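PDB 3DTD: invasion-associated protein B from Bartonella henselae, which is of unknown biochemical function but probably takes part in the invasion of host cells by this bacterium. Local coordinates for residues R49-V60 and N146-G154. Residues are numbered along the deposited sequence; the frame is centred on the assembly and turned at random.
Sequences RQEVNDQNRVVV and NDLFVQLNG
The CA atoms of Glu51 and Val150 are the nearest pair across strands 49-52 and 149-151, whose axes come within 7.4 Å while their directions differ by 121°, so that two sheets meet here without a backbone ladder, joined by side chains and by one backbone N-H. The contact is a worked example of how a buried carboxylate is accommodated: Glu51 receives donors on both faces. Its chain, bent about CB-CG, delivers OE2 to the backbone N of Gln151, a nearly straight bond of 2.9 Å (173°). The amide of Gln151 follows at the other oxygen, NE2 reaching OE1 of Glu51 at 3.1 Å from the syn side, with the acceptor lying in the amide plane. From the opposite face of the carboxylate comes Arg49, two residues back on the same strand, which grips side-on: NE meets Glu51 OE2 at 2.8 Å in a salt bridge, and NH2 bonds to OE1. A turn at chi2 (93°) brings the NE and NH2 edge of the guanidinium up to that face, and NH1 is held by the carbonyl of Leu31. Beside this polar cluster, CG of Arg49 passes CG1 of Val150 at 3.9 Å. On the hairpin's return strand, Val59 and Val60 both face Glu51 in a classic beta bulge; Val60 CG2 packs on Val150 CG2 at 4.2 Å, and Val59 CG1 touches Leu148 CD1 with Pro79 alongside. OE1 of Gln151 accepts from the backbone N of Thr28 of a second subunit, tying the amide into the assembly as well. With two protein donors on each oxygen, and a glycerol also bonded to OE1, the carboxylate of Glu51 is probably kept ionised, its charge balanced by Arg49 and its orientation fixed between the two sheets.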
ATOM      1  N   ARG C  49      -0.584 -34.537  -7.121  1.00 34.61           N
ATOM      2  CA  ARG C  49      -1.913 -34.065  -7.489  1.00 35.47           C
ATOM      3  C   ARG C  49      -2.525 -33.265  -6.328  1.00 37.50           C
ATOM      4  O   ARG C  49      -2.494 -33.710  -5.180  1.00 37.22           O
ATOM      5  CB  ARG C  49      -2.805 -35.265  -7.837  1.00 34.53           C
ATOM      6  CG  ARG C  49      -4.299 -34.976  -7.921  1.00 32.80           C
ATOM      7  CD  ARG C  49      -4.713 -34.641  -9.338  1.00 34.51           C
ATOM      8  NE  ARG C  49      -5.987 -33.929  -9.390  1.00 35.25           N
ATOM      9  CZ  ARG C  49      -6.210 -32.823 -10.095  1.00 35.17           C
ATOM     10  NH1 ARG C  49      -5.256 -32.282 -10.843  1.00 34.56           N
ATOM     11  NH2 ARG C  49      -7.408 -32.269 -10.060  1.00 33.44           N
ATOM     12  N   GLN C  50      -3.072 -32.108  -6.599  1.00 39.06           N
ATOM     13  CA  GLN C  50      -3.878 -31.475  -5.613  1.00 38.82           C
ATOM     14  C   GLN C  50      -5.269 -31.241  -6.064  1.00 35.44           C
ATOM     15  O   GLN C  50      -5.518 -31.114  -7.207  1.00 36.10           O
ATOM     16  CB  GLN C  50      -3.216 -30.239  -5.054  1.00 37.86           C
ATOM     17  CG  GLN C  50      -3.085 -29.150  -5.978  1.00 50.42           C
ATOM     18  CD  GLN C  50      -2.139 -28.120  -5.507  1.00 51.58           C
ATOM     19  OE1 GLN C  50      -2.024 -27.093  -6.099  1.00 47.86           O
ATOM     20  NE2 GLN C  50      -1.455 -28.391  -4.442  1.00 56.67           N
ATOM     21  N   GLU C  51      -6.182 -31.239  -5.127  1.00 34.08           N
ATOM     22  CA  GLU C  51      -7.587 -30.969  -5.387  1.00 36.16           C
ATOM     23  C   GLU C  51      -8.018 -29.672  -4.708  1.00 37.00           C
ATOM     24  O   GLU C  51      -7.635 -29.391  -3.572  1.00 36.14           O
ATOM     25  CB  GLU C  51      -8.475 -32.134  -4.938  1.00 37.80           C
ATOM     26  CG  GLU C  51      -8.048 -33.525  -5.428  1.00 38.06           C
ATOM     27  CD  GLU C  51      -8.270 -33.769  -6.926  1.00 42.91           C
ATOM     28  OE1 GLU C  51      -8.930 -32.951  -7.608  1.00 47.50           O
ATOM     29  OE2 GLU C  51      -7.780 -34.803  -7.424  1.00 43.92           O
ATOM     30  N   VAL C  52      -8.815 -28.882  -5.421  1.00 38.91           N
ATOM     31  CA  VAL C  52      -9.265 -27.579  -4.939  1.00 38.26           C
ATOM     32  C   VAL C  52     -10.791 -27.514  -4.846  1.00 40.34           C
ATOM     33  O   VAL C  52     -11.491 -28.326  -5.452  1.00 40.15           O
ATOM     34  CB  VAL C  52      -8.721 -26.397  -5.814  1.00 36.53           C
ATOM     35  CG1 VAL C  52      -7.196 -26.421  -5.885  1.00 32.80           C
ATOM     36  CG2 VAL C  52      -9.326 -26.407  -7.218  1.00 34.01           C
ATOM     37  N   ASN C  53     -11.296 -26.552  -4.074  1.00 43.40           N
ATOM     38  CA  ASN C  53     -12.728 -26.270  -4.029  1.00 43.22           C
ATOM     39  C   ASN C  53     -13.134 -25.203  -5.051  1.00 47.23           C
ATOM     40  O   ASN C  53     -12.324 -24.821  -5.900  1.00 47.46           O
ATOM     41  CB  ASN C  53     -13.190 -25.916  -2.606  1.00 43.38           C
ATOM     42  CG  ASN C  53     -12.462 -24.711  -2.010  1.00 43.48           C
ATOM     43  OD1 ASN C  53     -11.828 -23.918  -2.708  1.00 49.78           O
ATOM     44  ND2 ASN C  53     -12.567 -24.569  -0.699  1.00 39.31           N
ATOM     45  N   ASP C  54     -14.378 -24.728  -4.964  1.00 52.04           N
ATOM     46  CA  ASP C  54     -14.885 -23.691  -5.877  1.00 58.23           C
ATOM     47  C   ASP C  54     -14.254 -22.305  -5.661  1.00 58.47           C
ATOM     48  O   ASP C  54     -14.317 -21.444  -6.544  1.00 58.09           O
ATOM     49  CB  ASP C  54     -16.422 -23.618  -5.853  1.00 63.46           C
ATOM     50  CG  ASP C  54     -17.005 -23.685  -4.446  1.00 76.36           C
ATOM     51  OD1 ASP C  54     -16.354 -23.226  -3.479  1.00 83.38           O
ATOM     52  OD2 ASP C  54     -18.137 -24.194  -4.313  1.00 85.52           O
ATOM     53  N   GLN C  55     -13.642 -22.108  -4.492  1.00 61.70           N
ATOM     54  CA  GLN C  55     -12.871 -20.897  -4.190  1.00 63.26           C
ATOM     55  C   GLN C  55     -11.390 -21.069  -4.540  1.00 60.47           C
ATOM     56  O   GLN C  55     -10.553 -20.241  -4.169  1.00 61.48           O
ATOM     57  CB  GLN C  55     -13.031 -20.506  -2.716  1.00 62.48           C
ATOM     58  CG  GLN C  55     -14.383 -19.880  -2.378  1.00 73.78           C
ATOM     59  CD  GLN C  55     -14.586 -18.516  -3.028  1.00 77.49           C
ATOM     60  OE1 GLN C  55     -15.504 -18.327  -3.828  1.00 77.59           O
ATOM     61  NE2 GLN C  55     -13.723 -17.562  -2.689  1.00 75.36           N
ATOM     62  N   ASN C  56     -11.094 -22.159  -5.249  1.00 56.30           N
ATOM     63  CA  ASN C  56      -9.756 -22.521  -5.742  1.00 55.63           C
ATOM     64  C   ASN C  56      -8.639 -22.648  -4.695  1.00 53.19           C
ATOM     65  O   ASN C  56      -7.463 -22.434  -5.001  1.00 54.74           O
ATOM     66  CB  ASN C  56      -9.327 -21.622  -6.913  1.00 60.09           C
ATOM     67  CG  ASN C  56      -8.552 -22.382  -7.975  1.00 67.35           C
ATOM     68  OD1 ASN C  56      -9.131 -23.115  -8.778  1.00 78.75           O
ATOM     69  ND2 ASN C  56      -7.235 -22.210  -7.984  1.00 65.91           N
ATOM     70  N   ARG C  57      -9.002 -23.011  -3.468  1.00 50.20           N
ATOM     71  CA  ARG C  57      -7.997 -23.312  -2.454  1.00 52.39           C
ATOM     72  C   ARG C  57      -7.860 -24.825  -2.238  1.00 49.35           C
ATOM     73  O   ARG C  57      -8.839 -25.569  -2.343  1.00 46.37           O
ATOM     74  CB  ARG C  57      -8.257 -22.554  -1.141  1.00 54.43           C
ATOM     75  CG  ARG C  57      -9.476 -22.992  -0.360  1.00 63.84           C
ATOM     76  CD  ARG C  57      -9.302 -22.702   1.118  1.00 72.92           C
ATOM     77  NE  ARG C  57     -10.223 -23.498   1.924  1.00 81.85           N
ATOM     78  CZ  ARG C  57      -9.914 -24.627   2.558  1.00 85.07           C
ATOM     79  NH1 ARG C  57      -8.684 -25.126   2.516  1.00 84.62           N
ATOM     80  NH2 ARG C  57     -10.849 -25.259   3.249  1.00 85.09           N
ATOM     81  N   VAL C  58      -6.633 -25.258  -1.957  1.00 45.55           N
ATOM     82  CA  VAL C  58      -6.291 -26.674  -1.832  1.00 43.38           C
ATOM     83  C   VAL C  58      -6.912 -27.299  -0.582  1.00 43.35           C
ATOM     84  O   VAL C  58      -6.702 -26.823   0.532  1.00 45.27           O
ATOM     85  CB  VAL C  58      -4.750 -26.882  -1.832  1.00 44.09           C
ATOM     86  CG1 VAL C  58      -4.388 -28.367  -1.795  1.00 41.10           C
ATOM     87  CG2 VAL C  58      -4.121 -26.222  -3.052  1.00 43.81           C
ATOM     88  N   VAL C  59      -7.678 -28.365  -0.791  1.00 42.71           N
ATOM     89  CA  VAL C  59      -8.361 -29.079   0.288  1.00 42.68           C
ATOM     90  C   VAL C  59      -7.663 -30.417   0.566  1.00 43.15           C
ATOM     91  O   VAL C  59      -7.460 -30.801   1.722  1.00 44.58           O
ATOM     92  CB  VAL C  59      -9.862 -29.294  -0.053  1.00 41.53           C
ATOM     93  CG1 VAL C  59     -10.605 -29.988   1.077  1.00 43.82           C
ATOM     94  CG2 VAL C  59     -10.531 -27.968  -0.374  1.00 40.91           C
ATOM     95  N   VAL C  60      -7.286 -31.106  -0.505  1.00 41.88           N
ATOM     96  CA  VAL C  60      -6.595 -32.387  -0.408  1.00 39.43           C
ATOM     97  C   VAL C  60      -5.453 -32.464  -1.439  1.00 38.82           C
ATOM     98  O   VAL C  60      -5.574 -31.939  -2.540  1.00 42.14           O
ATOM     99  CB  VAL C  60      -7.611 -33.596  -0.445  1.00 40.55           C
ATOM    100  CG1 VAL C  60      -8.548 -33.499  -1.620  1.00 51.33           C
ATOM    101  CG2 VAL C  60      -6.920 -34.941  -0.437  1.00 46.94           C
ATOM    102  N   ASN C 146     -16.950 -37.842   3.984  1.00 56.36           N
ATOM    103  CA  ASN C 146     -16.854 -38.908   2.985  1.00 57.01           C
ATOM    104  C   ASN C 146     -16.841 -38.435   1.530  1.00 56.32           C
ATOM    105  O   ASN C 146     -16.715 -39.250   0.615  1.00 56.43           O
ATOM    106  CB  ASN C 146     -17.986 -39.928   3.182  1.00 59.20           C
ATOM    107  CG  ASN C 146     -17.901 -40.666   4.512  1.00 62.65           C
ATOM    108  OD1 ASN C 146     -16.819 -40.865   5.074  1.00 63.76           O
ATOM    109  ND2 ASN C 146     -19.054 -41.090   5.016  1.00 62.30           N
ATOM    110  N   ASP C 147     -16.959 -37.125   1.321  1.00 55.86           N
ATOM    111  CA  ASP C 147     -17.083 -36.567  -0.031  1.00 57.81           C
ATOM    112  C   ASP C 147     -15.757 -36.142  -0.687  1.00 55.12           C
ATOM    113  O   ASP C 147     -15.747 -35.597  -1.793  1.00 54.72           O
ATOM    114  CB  ASP C 147     -18.110 -35.419  -0.058  1.00 62.72           C
ATOM    115  CG  ASP C 147     -17.784 -34.294   0.924  1.00 71.79           C
ATOM    116  OD1 ASP C 147     -18.542 -33.300   0.942  1.00 81.02           O
ATOM    117  OD2 ASP C 147     -16.789 -34.389   1.676  1.00 74.12           O
ATOM    118  N   LEU C 148     -14.647 -36.400  -0.003  1.00 51.17           N
ATOM    119  CA  LEU C 148     -13.322 -36.070  -0.523  1.00 46.73           C
ATOM    120  C   LEU C 148     -12.714 -37.230  -1.310  1.00 44.22           C
ATOM    121  O   LEU C 148     -12.952 -38.397  -1.003  1.00 45.14           O
ATOM    122  CB  LEU C 148     -12.388 -35.652   0.613  1.00 47.15           C
ATOM    123  CG  LEU C 148     -12.141 -34.180   0.961  1.00 47.34           C
ATOM    124  CD1 LEU C 148     -13.388 -33.305   0.910  1.00 46.46           C
ATOM    125  CD2 LEU C 148     -11.497 -34.122   2.331  1.00 44.01           C
ATOM    126  N   PHE C 149     -11.923 -36.891  -2.324  1.00 42.14           N
ATOM    127  CA  PHE C 149     -11.327 -37.868  -3.230  1.00 41.17           C
ATOM    128  C   PHE C 149     -10.082 -37.303  -3.898  1.00 40.87           C
ATOM    129  O   PHE C 149      -9.840 -36.095  -3.868  1.00 41.53           O
ATOM    130  CB  PHE C 149     -12.333 -38.337  -4.305  1.00 44.39           C
ATOM    131  CG  PHE C 149     -13.049 -37.210  -4.999  1.00 47.84           C
ATOM    132  CD1 PHE C 149     -12.466 -36.549  -6.078  1.00 47.22           C
ATOM    133  CD2 PHE C 149     -14.309 -36.805  -4.566  1.00 48.94           C
ATOM    134  CE1 PHE C 149     -13.119 -35.504  -6.702  1.00 49.56           C
ATOM    135  CE2 PHE C 149     -14.967 -35.758  -5.184  1.00 50.32           C
ATOM    136  CZ  PHE C 149     -14.372 -35.107  -6.246  1.00 51.81           C
ATOM    137  N   VAL C 150      -9.294 -38.193  -4.495  1.00 39.61           N
ATOM    138  CA  VAL C 150      -8.227 -37.814  -5.411  1.00 35.68           C
ATOM    139  C   VAL C 150      -8.582 -38.407  -6.779  1.00 37.29           C
ATOM    140  O   VAL C 150      -8.871 -39.596  -6.883  1.00 36.85           O
ATOM    141  CB  VAL C 150      -6.833 -38.312  -4.924  1.00 35.21           C
ATOM    142  CG1 VAL C 150      -5.739 -37.938  -5.909  1.00 29.06           C
ATOM    143  CG2 VAL C 150      -6.504 -37.736  -3.551  1.00 32.12           C
ATOM    144  N   GLN C 151      -8.597 -37.569  -7.813  1.00 37.74           N
ATOM    145  CA  GLN C 151      -8.906 -38.022  -9.168  1.00 36.05           C
ATOM    146  C   GLN C 151      -7.698 -38.739  -9.759  1.00 36.79           C
ATOM    147  O   GLN C 151      -6.568 -38.261  -9.645  1.00 36.06           O
ATOM    148  CB  GLN C 151      -9.320 -36.850 -10.049  1.00 35.04           C
ATOM    149  CG  GLN C 151     -10.570 -36.125  -9.592  1.00 36.08           C
ATOM    150  CD  GLN C 151     -10.927 -34.964 -10.494  1.00 39.49           C
ATOM    151  OE1 GLN C 151     -11.586 -35.139 -11.517  1.00 44.44           O
ATOM    152  NE2 GLN C 151     -10.498 -33.763 -10.113  1.00 37.82           N
ATOM    153  N   LEU C 152      -7.946 -39.886 -10.389  1.00 39.39           N
ATOM    154  CA  LEU C 152      -6.876 -40.779 -10.834  1.00 37.02           C
ATOM    155  C   LEU C 152      -6.573 -40.741 -12.336  1.00 35.97           C
ATOM    156  O   LEU C 152      -5.783 -41.545 -12.823  1.00 39.71           O
ATOM    157  CB  LEU C 152      -7.164 -42.221 -10.386  1.00 35.03           C
ATOM    158  CG  LEU C 152      -7.294 -42.492  -8.883  1.00 35.01           C
ATOM    159  CD1 LEU C 152      -7.823 -43.902  -8.647  1.00 34.24           C
ATOM    160  CD2 LEU C 152      -5.970 -42.267  -8.137  1.00 30.39           C
ATOM    161  N   ASN C 153      -7.195 -39.815 -13.064  1.00 39.16           N
ATOM    162  CA  ASN C 153      -6.933 -39.665 -14.498  1.00 38.07           C
ATOM    163  C   ASN C 153      -5.488 -39.246 -14.767  1.00 39.06           C
ATOM    164  O   ASN C 153      -5.071 -38.142 -14.412  1.00 39.34           O
ATOM    165  CB  ASN C 153      -7.909 -38.682 -15.154  1.00 41.24           C
ATOM    166  CG  ASN C 153      -7.726 -38.598 -16.662  1.00 44.16           C
ATOM    167  OD1 ASN C 153      -7.061 -37.697 -17.169  1.00 50.41           O
ATOM    168  ND2 ASN C 153      -8.296 -39.556 -17.382  1.00 50.34           N
ATOM    169  N   GLY C 154      -4.729 -40.157 -15.367  1.00 36.66           N
ATOM    170  CA  GLY C 154      -3.325 -39.925 -15.656  1.00 30.90           C
ATOM    171  C   GLY C 154      -2.363 -40.611 -14.701  1.00 34.38           C
ATOM    172  O   GLY C 154      -1.152 -40.492 -14.872  1.00 37.82           O
TER